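Local coordinates for DUF3248 domain-containing protein (PDB 2E6X) that is of unknown function, a small two-subunit protein of the DUF3248 family from Thermus thermophilus, at residues 24-35 with 61-69. Numbering follows the deposited sequence.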
loop_
_atom_site.group_PDB
_atom_site.type_symbol
_atom_site.label_atom_id
_atom_site.label_comp_id
_atom_site.label_asym_id
_atom_site.label_seq_id
_atom_site.Cartn_x
_atom_site.Cartn_y
_atom_site.Cartn_z
ATOM N N ASP A 24 8.594 15.828 -1.748
ATOM C CA ASP A 24 7.777 15.550 -0.593
ATOM C C ASP A 24 6.619 14.623 -0.999
ATOM O O ASP A 24 5.471 15.021 -0.998
ATOM C CB ASP A 24 7.272 16.883 -0.048
ATOM C CG ASP A 24 6.613 16.737 1.294
ATOM O OD1 ASP A 24 7.169 16.013 2.123
ATOM O OD2 ASP A 24 5.548 17.327 1.506
ATOM N N VAL A 25 6.942 13.378 -1.337
ATOM C CA VAL A 25 5.930 12.419 -1.775
ATOM C C VAL A 25 6.133 11.031 -1.139
ATOM O O VAL A 25 7.265 10.518 -1.105
ATOM C CB VAL A 25 5.994 12.283 -3.294
ATOM C CG1 VAL A 25 5.044 11.205 -3.766
ATOM C CG2 VAL A 25 5.616 13.642 -3.969
ATOM N N LEU A 26 5.039 10.437 -0.657
ATOM C CA LEU A 26 5.107 9.092 -0.089
ATOM C C LEU A 26 5.028 8.115 -1.266
ATOM O O LEU A 26 4.109 8.196 -2.078
ATOM C CB LEU A 26 3.938 8.800 0.867
ATOM C CG LEU A 26 3.921 7.301 1.264
ATOM C CD1 LEU A 26 5.069 7.045 2.294
ATOM C CD2 LEU A 26 2.566 6.908 1.865
ATOM N N VAL A 27 6.001 7.211 -1.364
ATOM C CA VAL A 27 5.980 6.241 -2.451
ATOM C C VAL A 27 5.618 4.850 -1.914
ATOM O O VAL A 27 6.123 4.398 -0.874
ATOM C CB VAL A 27 7.363 6.183 -3.182
ATOM C CG1 VAL A 27 7.378 5.086 -4.228
ATOM C CG2 VAL A 27 7.686 7.576 -3.834
ATOM N N VAL A 28 4.663 4.211 -2.562
ATOM C CA VAL A 28 4.321 2.843 -2.199
ATOM C C VAL A 28 4.686 1.983 -3.393
ATOM O O VAL A 28 4.271 2.264 -4.551
ATOM C CB VAL A 28 2.844 2.718 -1.869
ATOM C CG1 VAL A 28 2.432 1.236 -1.774
ATOM C CG2 VAL A 28 2.605 3.446 -0.527
ATOM N N ARG A 29 5.520 0.981 -3.154
ATOM C CA ARG A 29 5.876 0.097 -4.257
ATOM C C ARG A 29 5.241 -1.253 -3.993
ATOM O O ARG A 29 5.292 -1.750 -2.860
ATOM C CB ARG A 29 7.399 -0.043 -4.393
ATOM C CG ARG A 29 8.042 1.244 -4.764
ATOM C CD ARG A 29 9.547 1.136 -4.726
ATOM N NE ARG A 29 10.137 2.364 -5.269
ATOM C CZ ARG A 29 11.411 2.683 -5.142
ATOM N NH1 ARG A 29 12.231 1.852 -4.488
ATOM N NH2 ARG A 29 11.854 3.844 -5.634
ATOM N N VAL A 30 4.642 -1.830 -5.031
ATOM C CA VAL A 30 3.989 -3.134 -4.908
ATOM C C VAL A 30 4.258 -4.058 -6.107
ATOM O O VAL A 30 4.333 -3.613 -7.259
ATOM C CB VAL A 30 2.463 -2.969 -4.731
ATOM C CG1 VAL A 30 1.833 -2.355 -6.002
ATOM C CG2 VAL A 30 1.835 -4.319 -4.456
ATOM N N GLY A 31 4.405 -5.346 -5.832
ATOM C CA GLY A 31 4.659 -6.296 -6.899
ATOM C C GLY A 31 4.484 -7.716 -6.377
ATOM O O GLY A 31 4.248 -7.908 -5.181
ATOM N N LEU A 32 4.573 -8.697 -7.264
ATOM C CA LEU A 32 4.472 -10.090 -6.832
ATOM C C LEU A 32 5.718 -10.455 -6.060
ATOM O O LEU A 32 6.767 -9.822 -6.229
ATOM C CB LEU A 32 4.363 -11.029 -8.027
ATOM C CG LEU A 32 3.029 -11.057 -8.762
ATOM C CD1 LEU A 32 3.153 -11.964 -9.962
ATOM C CD2 LEU A 32 1.929 -11.538 -7.809
ATOM N N ALA A 33 5.623 -11.503 -5.246
ATOM C CA ALA A 33 6.777 -11.960 -4.462
ATOM C C ALA A 33 7.976 -12.291 -5.365
ATOM O O ALA A 33 9.120 -12.105 -4.977
ATOM C CB ALA A 33 6.405 -13.195 -3.623
ATOM N N SER A 34 7.712 -12.779 -6.570
ATOM C CA SER A 34 8.780 -13.133 -7.493
ATOM C C SER A 34 9.590 -11.920 -7.976
ATOM O O SER A 34 10.673 -12.079 -8.542
ATOM C CB SER A 34 8.195 -13.901 -8.684
ATOM O OG SER A 34 7.116 -13.196 -9.260
ATOM N N ALA A 35 9.059 -10.716 -7.741
ATOM C CA ALA A 35 9.719 -9.467 -8.136
ATOM C C ALA A 35 10.583 -8.856 -7.020
ATOM O O ALA A 35 11.170 -7.803 -7.195
ATOM C CB ALA A 35 8.672 -8.440 -8.572
ATOM N N ARG A 61 -0.485 13.302 -1.435
ATOM C CA ARG A 61 0.908 13.283 -1.982
ATOM C C ARG A 61 1.483 11.860 -1.895
ATOM O O ARG A 61 2.373 11.582 -1.065
ATOM C CB ARG A 61 1.836 14.205 -1.173
ATOM C CG ARG A 61 1.510 15.693 -1.282
ATOM C CD ARG A 61 2.315 16.483 -0.267
ATOM N NE ARG A 61 1.744 17.800 -0.025
ATOM C CZ ARG A 61 1.707 18.759 -0.943
ATOM N NH1 ARG A 61 2.212 18.533 -2.160
ATOM N NH2 ARG A 61 1.167 19.943 -0.658
ATOM N N VAL A 62 0.961 10.961 -2.726
ATOM C CA VAL A 62 1.353 9.546 -2.717
ATOM C C VAL A 62 1.389 9.033 -4.162
ATOM O O VAL A 62 0.552 9.404 -4.985
ATOM C CB VAL A 62 0.296 8.654 -2.047
ATOM C CG1 VAL A 62 0.873 7.247 -1.816
ATOM C CG2 VAL A 62 -0.164 9.243 -0.774
ATOM N N ARG A 63 2.364 8.183 -4.439
ATOM C CA ARG A 63 2.526 7.599 -5.734
ATOM C C ARG A 63 2.663 6.098 -5.512
ATOM O O ARG A 63 3.543 5.643 -4.781
ATOM C CB ARG A 63 3.764 8.124 -6.427
ATOM C CG ARG A 63 4.027 7.407 -7.780
ATOM C CD ARG A 63 5.125 8.101 -8.585
ATOM N NE ARG A 63 5.495 7.301 -9.762
ATOM C CZ ARG A 63 4.819 7.334 -10.906
ATOM N NH1 ARG A 63 3.736 8.125 -11.043
ATOM N NH2 ARG A 63 5.241 6.610 -11.931
ATOM N N VAL A 64 1.774 5.344 -6.110
ATOM C CA VAL A 64 1.851 3.880 -5.979
ATOM C C VAL A 64 2.556 3.365 -7.235
ATOM O O VAL A 64 2.211 3.742 -8.363
ATOM C CB VAL A 64 0.475 3.258 -5.841
ATOM C CG1 VAL A 64 0.598 1.657 -5.738
ATOM C CG2 VAL A 64 -0.171 3.835 -4.580
ATOM N N GLU A 65 3.528 2.494 -7.031
ATOM C CA GLU A 65 4.364 2.003 -8.133
ATOM C C GLU A 65 4.363 0.499 -8.285
ATOM O O GLU A 65 4.556 -0.218 -7.297
ATOM C CB GLU A 65 5.822 2.507 -7.898
ATOM C CG GLU A 65 5.932 4.032 -7.928
ATOM C CD GLU A 65 7.321 4.556 -7.573
ATOM O OE1 GLU A 65 8.272 3.743 -7.363
ATOM O OE2 GLU A 65 7.465 5.800 -7.507
ATOM N N TRP A 66 4.220 0.012 -9.519
ATOM C CA TRP A 66 4.199 -1.430 -9.708
ATOM C C TRP A 66 5.575 -1.883 -10.147
ATOM O O TRP A 66 6.162 -1.321 -11.069
ATOM C CB TRP A 66 3.156 -1.848 -10.750
ATOM C CG TRP A 66 3.105 -3.329 -10.905
ATOM C CD1 TRP A 66 3.802 -4.105 -11.804
ATOM C CD2 TRP A 66 2.358 -4.224 -10.093
ATOM N NE1 TRP A 66 3.517 -5.440 -11.595
ATOM C CE2 TRP A 66 2.639 -5.540 -10.545
ATOM C CE3 TRP A 66 1.466 -4.049 -9.027
ATOM C CZ2 TRP A 66 2.077 -6.670 -9.951
ATOM C CZ3 TRP A 66 0.908 -5.175 -8.438
ATOM C CH2 TRP A 66 1.216 -6.464 -8.910
ATOM N N VAL A 67 6.099 -2.879 -9.455
ATOM C CA VAL A 67 7.414 -3.410 -9.752
ATOM C C VAL A 67 7.280 -4.707 -10.507
ATOM O O VAL A 67 6.816 -5.683 -9.947
ATOM C CB VAL A 67 8.166 -3.725 -8.460
ATOM C CG1 VAL A 67 9.532 -4.245 -8.804
ATOM C CG2 VAL A 67 8.238 -2.471 -7.557
ATOM N N GLU A 68 7.689 -4.709 -11.777
ATOM C CA GLU A 68 7.598 -5.871 -12.638
ATOM C C GLU A 68 8.630 -6.916 -12.201
ATOM O O GLU A 68 9.763 -6.563 -11.816
ATOM C CB GLU A 68 7.889 -5.465 -14.092
ATOM C CG GLU A 68 7.022 -4.347 -14.639
ATOM C CD GLU A 68 5.757 -4.838 -15.304
ATOM O OE1 GLU A 68 5.511 -4.399 -16.463
ATOM O OE2 GLU A 68 5.010 -5.637 -14.683
ATOM N N GLU A 69 8.246 -8.191 -12.226
ATOM C CA GLU A 69 9.202 -9.222 -11.835
ATOM C C GLU A 69 10.162 -9.541 -12.978
ATOM O O GLU A 69 11.267 -10.029 -12.671
ATOM C CB GLU A 69 8.498 -10.486 -11.336
ATOM C CG GLU A 69 7.033 -10.611 -11.695
ATOM C CD GLU A 69 6.837 -10.965 -13.148
ATOM O OE1 GLU A 69 5.690 -11.271 -13.542
ATOM O OE2 GLU A 69 7.841 -10.943 -13.898
ATOM O OXT GLU A 69 9.818 -9.266 -14.166
HETATM O O HOH W 1 4.258 16.634 -2.925
HETATM O O HOH W 2 5.415 -8.056 -10.126
HETATM O O HOH W 3 12.380 -10.667 -10.273
#
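Arg-29 and Glu-65 run side by side from neighbouring parallel strands, 26-32 and 62-66, and join in a salt bridge. Arg-29 NE donates to Glu-65 OE1 over 3.1 Å, reaching the oxygen on its syn side but tilted out of the carboxylate plane, while the oxygen lies near the plane of the guanidinium, at its edge; the two planes are 29° apart. Both side chains leave the backbone alike, CG anti to the carbonyl carbon, and then stay extended, which keeps them abreast. The other oxygen, Glu-65 OE2, takes a weak bond from Arg-63 NE, while Val-27 CG1 presses against Glu-65 CD at 3.4 Å. An alanine in place of Glu-65 would probably leave Arg-29 NE and Arg-63 without their shared carboxylate and open a gap beside Val-27 CG1.

On the opposite face, Val-30 CG1 sits 3.5 Å from Trp-66 CE3. The indole, its CG anti to the backbone N (chi1 -178°), reaches over the neighbouring strand: Val-30 O and Gly-31 CA lie over one face, the latter in a CH-pi contact 4.0 Å from the centroid of the six-membered ring.

Between these faces, six backbone hydrogen bonds join the strands, from Leu-26 N to Val-67 N, and beyond them a water links Leu-32 N to Val-67 O. Strand 26-32 is central, with strand 13-19 antiparallel on its other edge; helices 36-41 and 50-58 lie in the connection between the parallel strands, a beta-alpha-beta crossover. Arg-29 NH2 also bonds Pro-43 O, and Val-64 packs on Val-57 of the second subunit. One carboxylate between two arginines thus probably offsets part of their positive charge on one face, while the other face is chiefly apolar.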